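Local coordinates for protein Bd0816 (Bdellovibrio bacteriovorus HD100, PDB 5CER) that probably acts as a serine-type D-Ala-D-Ala carboxypeptidase of the peptidase S13 family, cutting the terminal D-alanine from peptidoglycan peptides, at residues G17-E20 with D24-K27; L59-T62 with S66-L69; I206-N211 with I382-I387. The protein carries 2 engineered substitutions. One frame throughout, in Å; residues are numbered along the deposited sequence.

Contact 1 of 3, residues G17-E20 with D24-K27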
ATOM      1  N   GLY A  17      22.964 -15.853   8.031  1.00 25.71           N
ATOM      2  CA  GLY A  17      23.272 -17.270   8.176  1.00 25.07           C
ATOM      3  C   GLY A  17      22.344 -18.275   7.467  1.00 23.84           C
ATOM      4  O   GLY A  17      22.149 -18.242   6.263  1.00 22.65           O
ATOM      5  N   LYS A  18      21.858 -19.250   8.211  1.00 24.44           N
ATOM      6  CA  LYS A  18      21.103 -20.349   7.625  1.00 25.03           C
ATOM      7  C   LYS A  18      19.793 -19.837   7.001  1.00 24.21           C
ATOM      8  O   LYS A  18      19.072 -19.066   7.631  1.00 24.30           O
ATOM      9  CB  LYS A  18      20.770 -21.393   8.684  1.00 26.02           C
ATOM     10  CG  LYS A  18      19.908 -22.534   8.149  1.00 26.25           C
ATOM     11  CD  LYS A  18      19.875 -23.689   9.099  1.00 27.89           C
ATOM     12  CE  LYS A  18      19.028 -23.372  10.308  1.00 29.32           C
ATOM     13  NZ  LYS A  18      19.283 -24.452  11.315  1.00 33.31           N
ATOM     14  N   VAL A  19      19.520 -20.259   5.762  1.00 23.60           N
ATOM     15  CA  VAL A  19      18.271 -19.971   5.089  1.00 22.08           C
ATOM     16  C   VAL A  19      17.510 -21.249   4.776  1.00 21.54           C
ATOM     17  O   VAL A  19      18.049 -22.194   4.278  1.00 21.58           O
ATOM     18  CB  VAL A  19      18.484 -19.265   3.754  1.00 21.93           C
ATOM     19  CG1 VAL A  19      17.111 -18.890   3.172  1.00 21.37           C
ATOM     20  CG2 VAL A  19      19.377 -18.056   3.950  1.00 21.77           C
ATOM     21  N   GLU A  20      16.235 -21.243   5.092  1.00 22.38           N
ATOM     22  CA  GLU A  20      15.328 -22.379   4.847  1.00 23.87           C
ATOM     23  C   GLU A  20      14.052 -21.851   4.217  1.00 23.05           C
ATOM     24  O   GLU A  20      13.844 -20.660   4.151  1.00 21.53           O
ATOM     25  CB  GLU A  20      15.053 -23.179   6.158  1.00 24.49           C
ATOM     26  CG  GLU A  20      16.264 -23.986   6.578  1.00 26.48           C
ATOM     27  CD  GLU A  20      16.093 -24.818   7.856  1.00 28.53           C
ATOM     28  OE1 GLU A  20      15.413 -24.375   8.783  1.00 29.05           O
ATOM     29  OE2 GLU A  20      16.670 -25.918   7.916  1.00 31.13           O
ATOM     30  N   ASP A  24      12.838 -23.123  -5.153  1.00 23.95           N
ATOM     31  CA  ASP A  24      14.152 -22.746  -5.621  1.00 24.73           C
ATOM     32  C   ASP A  24      14.406 -21.338  -5.196  1.00 26.52           C
ATOM     33  O   ASP A  24      13.782 -20.388  -5.701  1.00 27.85           O
ATOM     34  CB  ASP A  24      14.189 -22.878  -7.148  1.00 24.38           C
ATOM     35  CG  ASP A  24      15.570 -22.713  -7.741  1.00 24.44           C
ATOM     36  OD1 ASP A  24      16.500 -22.346  -6.992  1.00 25.59           O
ATOM     37  OD2 ASP A  24      15.745 -23.039  -8.930  1.00 23.82           O
ATOM     38  N   MET A  25      15.279 -21.171  -4.221  1.00 28.48           N
ATOM     39  CA  MET A  25      15.712 -19.824  -3.768  1.00 30.70           C
ATOM     40  C   MET A  25      16.498 -19.031  -4.785  1.00 28.94           C
ATOM     41  O   MET A  25      16.701 -17.832  -4.581  1.00 26.02           O
ATOM     42  CB  MET A  25      16.708 -19.940  -2.624  1.00 35.91           C
ATOM     43  CG  MET A  25      16.100 -20.153  -1.268  1.00 40.40           C
ATOM     44  SD  MET A  25      17.461 -20.506  -0.169  1.00 50.35           S
ATOM     45  CE  MET A  25      16.543 -21.706   0.819  1.00 48.83           C
ATOM     46  N   GLN A  26      17.025 -19.702  -5.804  1.00 27.67           N
ATOM     47  CA  GLN A  26      17.878 -19.036  -6.791  1.00 28.87           C
ATOM     48  C   GLN A  26      17.176 -18.855  -8.127  1.00 28.41           C
ATOM     49  O   GLN A  26      17.832 -18.545  -9.106  1.00 27.30           O
ATOM     50  CB  GLN A  26      19.162 -19.827  -7.000  1.00 29.85           C
ATOM     51  CG  GLN A  26      20.011 -19.963  -5.765  1.00 30.76           C
ATOM     52  CD  GLN A  26      21.272 -20.762  -6.023  1.00 32.41           C
ATOM     53  OE1 GLN A  26      21.393 -21.438  -7.028  1.00 36.20           O
ATOM     54  NE2 GLN A  26      22.192 -20.728  -5.085  1.00 33.75           N
ATOM     55  N   LYS A  27      15.847 -19.006  -8.162  1.00 27.87           N
ATOM     56  CA  LYS A  27      15.116 -18.759  -9.392  1.00 27.40           C
ATOM     57  C   LYS A  27      14.428 -17.424  -9.323  1.00 26.05           C
ATOM     58  O   LYS A  27      13.744 -17.100  -8.343  1.00 26.85           O
ATOM     59  CB  LYS A  27      14.095 -19.870  -9.647  1.00 28.95           C
ATOM     60  CG  LYS A  27      13.362 -19.653 -10.969  1.00 30.07           C
ATOM     61  CD  LYS A  27      12.442 -20.789 -11.389  1.00 30.63           C
ATOM     62  CE  LYS A  27      11.617 -20.334 -12.588  1.00 29.26           C
ATOM     63  NZ  LYS A  27      10.679 -21.406 -13.001  1.00 29.83           N
TER
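Val-19 and Met-25 meet chiefly through apolar side-chain atoms: the thioether end of the methionine lies against one methyl group of the valine. Val-19 CG1 is 3.7 Å from Met-25 CE and equally close to Met-25 SD, so a single branch touches both atoms at the end of the chain. The two side chains point past each other, each running along the other's flank. Met-25 extends through chi2 (171°) and then bends at chi3 (-144°), which lays CE beside Val-19 CG1 and close to the backbone, 4.2 Å from Glu-20 C. A long, unbranched side chain suits this place, because the nearest CA atoms, those of Glu-20 and Met-25, are 9.0 Å apart. Val-19 and Met-25 both rest on Cys-8 of strand 3-11.

The polar bonds among these residues lie within 24-27, while the backbones of Glu-20 and Met-25 pair with His-9 and Glu-271. Gln-26 N donates to Asp-24 OD1 at 2.9 Å, from above the carboxylate plane. Aspartate suits the first position because its short carboxylate can turn back onto the chain. The result is an Asx turn combined with a type I beta turn, packed against strand 19-21, the edge strand, within this chain, of an antiparallel sheet.

Contact 2 of 3, residues L59-T62 with S66-L69; sequences LTPT and SMDL
Leu-59 and Met-67 form the tighter apolar part of this contact, on the face they share with Pro-61 and Leu-69. Leu-59 CD2 lies 3.7 Å from Met-67 CG and just as near to Met-67 CB, the leucine lying roughly perpendicular to the methionine. With chi2 at -55°, the methionine chain folds back across the neighbouring strand, and Met-67 SD comes 3.6 Å from Pro-61 N, alongside the proline ring. A flexible thioether suits this place, since it can follow both the leucine and the rigid ring. Leu-69 CD1 touches Leu-59 CG more loosely, at 4.3 Å, and Leu-59 also packs on Met-94. Both leucines are buried; the solvent side of the contact is at exposed Pro-61, with Met-67 and Thr-60 partly exposed.

The backbones are firmly joined. Thr-60 and Asp-68 are a hydrogen-bonded pair: Thr-60 N to Asp-68 O is 2.9 Å, and Asp-68 N to Thr-60 O is 2.8 Å. Toward the turn, Thr-62 N reaches Ser-66 O at 3.0 Å in a nearly straight bond (177°), although the donor stands above the carbonyl plane. Proline has no N-H to give, and it occupies a non-hydrogen-bonded position, where none is needed for this pairing.

The face of Thr-60 and Asp-68 is more polar. Thr-60 OG1 bonds to Thr-193 OG1, and Asp-68 OD1 accepts from Asn-101 N on strand 98-104. At the turn, the methyl CG2 of Thr-62 lies 3.4 Å from Asp-68 OD1, against the carboxylate. Asn-64 OD1 pairs with Thr-62 and Ser-66, short hydroxyl side chains that can both reach it. Strands 54-61 and 67-72 thus make an antiparallel beta hairpin within a mixed sheet.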
ATOM      1  N   LEU A  59      11.687  34.420  -5.107  1.00 35.75           N
ATOM      2  CA  LEU A  59      10.556  35.325  -5.010  1.00 35.90           C
ATOM      3  C   LEU A  59      11.045  36.752  -5.267  1.00 38.68           C
ATOM      4  O   LEU A  59      11.929  37.267  -4.550  1.00 39.09           O
ATOM      5  CB  LEU A  59       9.955  35.179  -3.617  1.00 35.18           C
ATOM      6  CG  LEU A  59       8.985  34.013  -3.486  1.00 34.47           C
ATOM      7  CD1 LEU A  59       9.170  33.306  -2.152  1.00 34.64           C
ATOM      8  CD2 LEU A  59       7.536  34.431  -3.635  1.00 34.97           C
ATOM      9  N   THR A  60      10.506  37.383  -6.318  1.00 39.34           N
ATOM     10  CA  THR A  60      10.912  38.721  -6.713  1.00 39.54           C
ATOM     11  C   THR A  60       9.680  39.632  -6.729  1.00 41.34           C
ATOM     12  O   THR A  60       8.731  39.338  -7.442  1.00 41.47           O
ATOM     13  CB  THR A  60      11.577  38.678  -8.119  1.00 38.79           C
ATOM     14  OG1 THR A  60      12.651  37.730  -8.137  1.00 37.04           O
ATOM     15  CG2 THR A  60      12.078  40.047  -8.549  1.00 39.65           C
ATOM     16  N   PRO A  61       9.702  40.755  -5.975  1.00 44.03           N
ATOM     17  CA  PRO A  61       8.566  41.686  -6.048  1.00 45.37           C
ATOM     18  C   PRO A  61       8.320  42.321  -7.426  1.00 47.42           C
ATOM     19  O   PRO A  61       9.281  42.698  -8.130  1.00 48.11           O
ATOM     20  CB  PRO A  61       8.897  42.783  -5.024  1.00 46.30           C
ATOM     21  CG  PRO A  61      10.157  42.400  -4.349  1.00 46.47           C
ATOM     22  CD  PRO A  61      10.727  41.179  -4.989  1.00 45.94           C
ATOM     23  N   THR A  62       7.046  42.363  -7.806  1.00 47.82           N
ATOM     24  CA  THR A  62       6.568  43.090  -8.968  1.00 49.96           C
ATOM     25  C   THR A  62       6.018  44.444  -8.542  1.00 51.99           C
ATOM     26  O   THR A  62       5.627  44.620  -7.397  1.00 55.26           O
ATOM     27  CB  THR A  62       5.443  42.328  -9.700  1.00 50.35           C
ATOM     28  OG1 THR A  62       4.389  41.974  -8.793  1.00 49.07           O
ATOM     29  CG2 THR A  62       5.973  41.073 -10.364  1.00 50.49           C
ATOM     30  N   SER A  66       2.625  42.147  -6.008  1.00 43.84           N
ATOM     31  CA  SER A  66       2.663  40.674  -6.004  1.00 42.20           C
ATOM     32  C   SER A  66       4.117  40.173  -6.152  1.00 41.26           C
ATOM     33  O   SER A  66       5.049  40.961  -6.107  1.00 44.00           O
ATOM     34  CB  SER A  66       1.744  40.096  -7.115  1.00 41.61           C
ATOM     35  OG  SER A  66       0.624  40.919  -7.425  1.00 43.40           O
ATOM     36  N   MET A  67       4.299  38.870  -6.256  1.00 39.91           N
ATOM     37  CA  MET A  67       5.603  38.277  -6.475  1.00 40.10           C
ATOM     38  C   MET A  67       5.658  37.561  -7.835  1.00 38.61           C
ATOM     39  O   MET A  67       4.652  37.086  -8.328  1.00 37.97           O
ATOM     40  CB  MET A  67       5.915  37.264  -5.361  1.00 40.10           C
ATOM     41  CG  MET A  67       6.160  37.813  -3.956  1.00 40.74           C
ATOM     42  SD  MET A  67       7.440  39.069  -3.794  1.00 43.26           S
ATOM     43  CE  MET A  67       8.246  38.722  -2.248  1.00 43.77           C
ATOM     44  N   ASP A  68       6.812  37.601  -8.481  1.00 38.80           N
ATOM     45  CA  ASP A  68       7.186  36.580  -9.448  1.00 39.13           C
ATOM     46  C   ASP A  68       7.848  35.457  -8.632  1.00 38.78           C
ATOM     47  O   ASP A  68       8.484  35.713  -7.599  1.00 38.48           O
ATOM     48  CB  ASP A  68       8.169  37.091 -10.509  1.00 40.15           C
ATOM     49  CG  ASP A  68       7.523  38.042 -11.555  1.00 41.74           C
ATOM     50  OD1 ASP A  68       6.303  38.027 -11.726  1.00 41.33           O
ATOM     51  OD2 ASP A  68       8.267  38.819 -12.189  1.00 41.94           O
ATOM     52  N   LEU A  69       7.685  34.230  -9.107  1.00 38.05           N
ATOM     53  CA  LEU A  69       8.234  33.055  -8.470  1.00 37.80           C
ATOM     54  C   LEU A  69       8.932  32.155  -9.524  1.00 37.77           C
ATOM     55  O   LEU A  69       8.317  31.747 -10.513  1.00 36.37           O
ATOM     56  CB  LEU A  69       7.108  32.271  -7.795  1.00 36.59           C
ATOM     57  CG  LEU A  69       7.416  30.886  -7.218  1.00 35.78           C
ATOM     58  CD1 LEU A  69       8.686  30.882  -6.367  1.00 36.22           C
ATOM     59  CD2 LEU A  69       6.244  30.464  -6.356  1.00 35.48           C
TER

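Contact 3 of 3, residues I206-N211 with I382-I387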
ATOM      1  N   ILE A 206       9.216   9.641   3.614  1.00 22.77           N
ATOM      2  CA  ILE A 206       8.711   9.505   2.249  1.00 22.50           C
ATOM      3  C   ILE A 206       8.634   7.986   1.897  1.00 21.56           C
ATOM      4  O   ILE A 206       7.684   7.525   1.311  1.00 20.07           O
ATOM      5  CB  ILE A 206       9.606  10.249   1.253  1.00 22.78           C
ATOM      6  CG1 ILE A 206       9.470  11.750   1.426  1.00 23.80           C
ATOM      7  CG2 ILE A 206       9.229   9.846  -0.181  1.00 23.68           C
ATOM      8  CD1 ILE A 206      10.335  12.611   0.524  1.00 23.72           C
ATOM      9  N   LEU A 207       9.657   7.238   2.294  1.00 21.62           N
ATOM     10  CA  LEU A 207       9.705   5.821   2.024  1.00 21.69           C
ATOM     11  C   LEU A 207       8.622   5.070   2.826  1.00 22.04           C
ATOM     12  O   LEU A 207       7.966   4.158   2.284  1.00 22.73           O
ATOM     13  CB  LEU A 207      11.113   5.295   2.306  1.00 22.08           C
ATOM     14  CG  LEU A 207      12.221   5.838   1.364  1.00 21.67           C
ATOM     15  CD1 LEU A 207      13.606   5.525   1.923  1.00 22.09           C
ATOM     16  CD2 LEU A 207      12.102   5.283  -0.036  1.00 21.08           C
ATOM     17  N   LYS A 208       8.457   5.432   4.093  1.00 21.57           N
ATOM     18  CA  LYS A 208       7.431   4.849   4.927  1.00 21.76           C
ATOM     19  C   LYS A 208       6.050   5.043   4.300  1.00 22.40           C
ATOM     20  O   LYS A 208       5.247   4.117   4.247  1.00 20.30           O
ATOM     21  CB  LYS A 208       7.467   5.454   6.325  1.00 21.91           C
ATOM     22  CG  LYS A 208       6.414   4.880   7.273  1.00 22.13           C
ATOM     23  CD  LYS A 208       6.806   3.504   7.794  1.00 22.24           C
ATOM     24  CE  LYS A 208       5.708   2.950   8.692  1.00 22.85           C
ATOM     25  NZ  LYS A 208       6.102   1.819   9.571  1.00 22.97           N
ATOM     26  N   ARG A 209       5.811   6.255   3.795  1.00 22.84           N
ATOM     27  CA  ARG A 209       4.556   6.556   3.110  1.00 23.47           C
ATOM     28  C   ARG A 209       4.371   5.699   1.826  1.00 23.97           C
ATOM     29  O   ARG A 209       3.297   5.097   1.628  1.00 24.14           O
ATOM     30  CB  ARG A 209       4.498   8.047   2.767  1.00 23.99           C
ATOM     31  CG  ARG A 209       3.250   8.524   2.062  1.00 23.16           C
ATOM     32  CD  ARG A 209       2.020   8.216   2.836  1.00 22.68           C
ATOM     33  NE  ARG A 209       0.895   9.019   2.371  1.00 22.55           N
ATOM     34  CZ  ARG A 209      -0.361   8.913   2.829  1.00 23.00           C
ATOM     35  NH1 ARG A 209      -0.715   7.972   3.719  1.00 22.29           N
ATOM     36  NH2 ARG A 209      -1.301   9.713   2.319  1.00 24.01           N
ATOM     37  N   MET A 210       5.420   5.628   1.001  1.00 22.53           N
ATOM     38  CA  MET A 210       5.391   4.841  -0.206  1.00 22.99           C
ATOM     39  C   MET A 210       5.089   3.373   0.072  1.00 22.58           C
ATOM     40  O   MET A 210       4.268   2.753  -0.600  1.00 23.24           O
ATOM     41  CB  MET A 210       6.755   4.937  -0.906  1.00 24.10           C
ATOM     42  CG  MET A 210       6.971   3.979  -2.077  1.00 24.25           C
ATOM     43  SD  MET A 210       8.653   4.126  -2.698  1.00 24.02           S
ATOM     44  CE  MET A 210       9.531   3.131  -1.460  1.00 24.73           C
ATOM     45  N   ASN A 211       5.816   2.799   1.027  1.00 21.56           N
ATOM     46  CA  ASN A 211       5.682   1.403   1.384  1.00 20.54           C
ATOM     47  C   ASN A 211       4.343   1.078   2.036  1.00 21.09           C
ATOM     48  O   ASN A 211       3.812  -0.019   1.867  1.00 20.37           O
ATOM     49  CB  ASN A 211       6.920   0.973   2.226  1.00 20.77           C
ATOM     50  CG  ASN A 211       8.161   0.862   1.371  1.00 20.39           C
ATOM     51  OD1 ASN A 211       8.094   0.380   0.225  1.00 20.34           O
ATOM     52  ND2 ASN A 211       9.300   1.278   1.894  1.00 20.44           N
ATOM     53  N   ILE A 382       6.151  -6.105  18.728  1.00 23.54           N
ATOM     54  CA  ILE A 382       7.235  -5.176  18.400  1.00 24.67           C
ATOM     55  C   ILE A 382       7.056  -3.782  19.167  1.00 26.65           C
ATOM     56  O   ILE A 382       5.931  -3.270  19.298  1.00 26.62           O
ATOM     57  CB  ILE A 382       7.402  -5.062  16.806  1.00 23.46           C
ATOM     58  CG1 ILE A 382       8.273  -6.286  16.155  1.00 23.95           C
ATOM     59  CG2 ILE A 382       7.979  -3.707  16.441  1.00 23.26           C
ATOM     60  CD1 ILE A 382       9.762  -6.391  16.537  1.00 25.13           C
ATOM     61  N   GLN A 383       8.153  -3.204  19.691  1.00 26.60           N
ATOM     62  CA  GLN A 383       8.169  -1.818  20.224  1.00 26.91           C
ATOM     63  C   GLN A 383       7.966  -0.799  19.093  1.00 23.92           C
ATOM     64  O   GLN A 383       8.905  -0.526  18.346  1.00 23.50           O
ATOM     65  CB  GLN A 383       9.514  -1.490  20.890  1.00 30.88           C
ATOM     66  CG  GLN A 383       9.691  -1.881  22.367  1.00 34.28           C
ATOM     67  CD  GLN A 383       9.661  -0.701  23.367  1.00 37.39           C
ATOM     68  OE1 GLN A 383       9.616   0.504  23.024  1.00 39.77           O
ATOM     69  NE2 GLN A 383       9.652  -1.073  24.643  1.00 37.10           N
ATOM     70  N   TYR A 384       6.757  -0.270  18.921  1.00 20.62           N
ATOM     71  CA  TYR A 384       6.470   0.609  17.778  1.00 19.23           C
ATOM     72  C   TYR A 384       5.275   1.494  18.023  1.00 19.44           C
ATOM     73  O   TYR A 384       4.253   1.051  18.550  1.00 18.74           O
ATOM     74  CB  TYR A 384       6.224  -0.206  16.470  1.00 17.88           C
ATOM     75  CG  TYR A 384       5.835   0.641  15.259  1.00 16.17           C
ATOM     76  CD1 TYR A 384       6.798   1.409  14.585  1.00 14.89           C
ATOM     77  CD2 TYR A 384       4.506   0.662  14.785  1.00 15.27           C
ATOM     78  CE1 TYR A 384       6.451   2.184  13.484  1.00 14.67           C
ATOM     79  CE2 TYR A 384       4.140   1.434  13.671  1.00 15.01           C
ATOM     80  CZ  TYR A 384       5.107   2.204  13.024  1.00 14.60           C
ATOM     81  OH  TYR A 384       4.755   2.984  11.964  1.00 13.13           O
ATOM     82  N   THR A 385       5.422   2.745  17.611  1.00 20.68           N
ATOM     83  CA  THR A 385       4.336   3.711  17.592  1.00 21.29           C
ATOM     84  C   THR A 385       4.094   4.214  16.171  1.00 20.39           C
ATOM     85  O   THR A 385       5.036   4.569  15.486  1.00 20.26           O
ATOM     86  CB  THR A 385       4.745   4.959  18.419  1.00 20.60           C
ATOM     87  OG1 THR A 385       5.439   4.641  19.645  1.00 20.11           O
ATOM     88  CG2 THR A 385       3.560   5.858  18.685  1.00 21.09           C
ATOM     89  N   GLU A 386       2.822   4.226  15.774  1.00 19.42           N
ATOM     90  CA  GLU A 386       2.428   4.485  14.432  1.00 19.62           C
ATOM     91  C   GLU A 386       3.052   5.790  13.980  1.00 19.93           C
ATOM     92  O   GLU A 386       2.828   6.811  14.589  1.00 18.96           O
ATOM     93  CB  GLU A 386       0.901   4.511  14.327  1.00 18.86           C
ATOM     94  CG  GLU A 386       0.362   4.882  12.949  1.00 19.50           C
ATOM     95  CD  GLU A 386      -1.121   4.619  12.790  1.00 19.95           C
ATOM     96  OE1 GLU A 386      -1.871   4.712  13.773  1.00 21.49           O
ATOM     97  OE2 GLU A 386      -1.545   4.248  11.684  1.00 21.74           O
ATOM     98  N   ILE A 387       3.838   5.726  12.912  1.00 20.26           N
ATOM     99  CA  ILE A 387       4.371   6.925  12.254  1.00 21.08           C
ATOM    100  C   ILE A 387       3.258   7.552  11.421  1.00 19.82           C
ATOM    101  O   ILE A 387       2.610   6.885  10.643  1.00 17.96           O
ATOM    102  CB  ILE A 387       5.569   6.571  11.342  1.00 21.80           C
ATOM    103  CG1 ILE A 387       6.747   6.059  12.177  1.00 21.38           C
ATOM    104  CG2 ILE A 387       5.977   7.763  10.484  1.00 23.20           C
ATOM    105  CD1 ILE A 387       7.716   5.171  11.412  1.00 20.23           C
TER
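Lys-208 projects from helix 203-213 toward Tyr-384, joining the helix to the long loop between helix 356-375 and strand 399-400 in a helix-to-loop packing contact. The two side chains approach from opposite directions, and Lys-208 NZ donates to Tyr-384 OH at 3.0 Å. The ammonium lies obliquely to the phenol ring. Lysine suits this place because its long aliphatic stem can cross the gap: the nearest CA atoms, of Lys-208 and Ile-387, are 8.2 Å apart. CG starts out anti to the backbone N (chi1 -180°), a bend at chi2 (77°) redirects the chain, and the remainder runs extended to the phenol.

Ile-387 crosses the lysine stem at a slant, its CD1 touching Lys-208 CE at 4.0 Å, so the methyl covers methylenes while the charge stays with polar partners. The buried ammonium makes a salt bridge to Asp-301 and donates to the carbonyl oxygens of Ser-292 and Leu-295, a setting that would probably favour its charged form. Asp-301 also pairs with Tyr-384 OH, linking lysine and phenol through one carboxylate. A tyrosine serves well here, since its hydroxyl can engage several groups at once: Ile-387 N also donates to Tyr-384 OH, at 3.0 Å and 173°.

The three contacts follow one another in sequence without touching. Contacts 1 and 2 lie on opposite sides of the chain's centre, their centres about 60 Å apart. Contact 3 is the most central, about 11 Å from the chain's centre; its own centre is about 28 Å from that of contact 1 and about 39 Å from that of contact 2. Contact 1 sets a turn against an edge strand and contact 2 pairs two strands of another sheet, both local in sequence, whereas contact 3 bridges segments separated by 170 residues. Helix segment 206-211 belongs to the part of the chain matching the S13 carboxypeptidase family; no catalytic or ligand-binding residue is known among the three contacts.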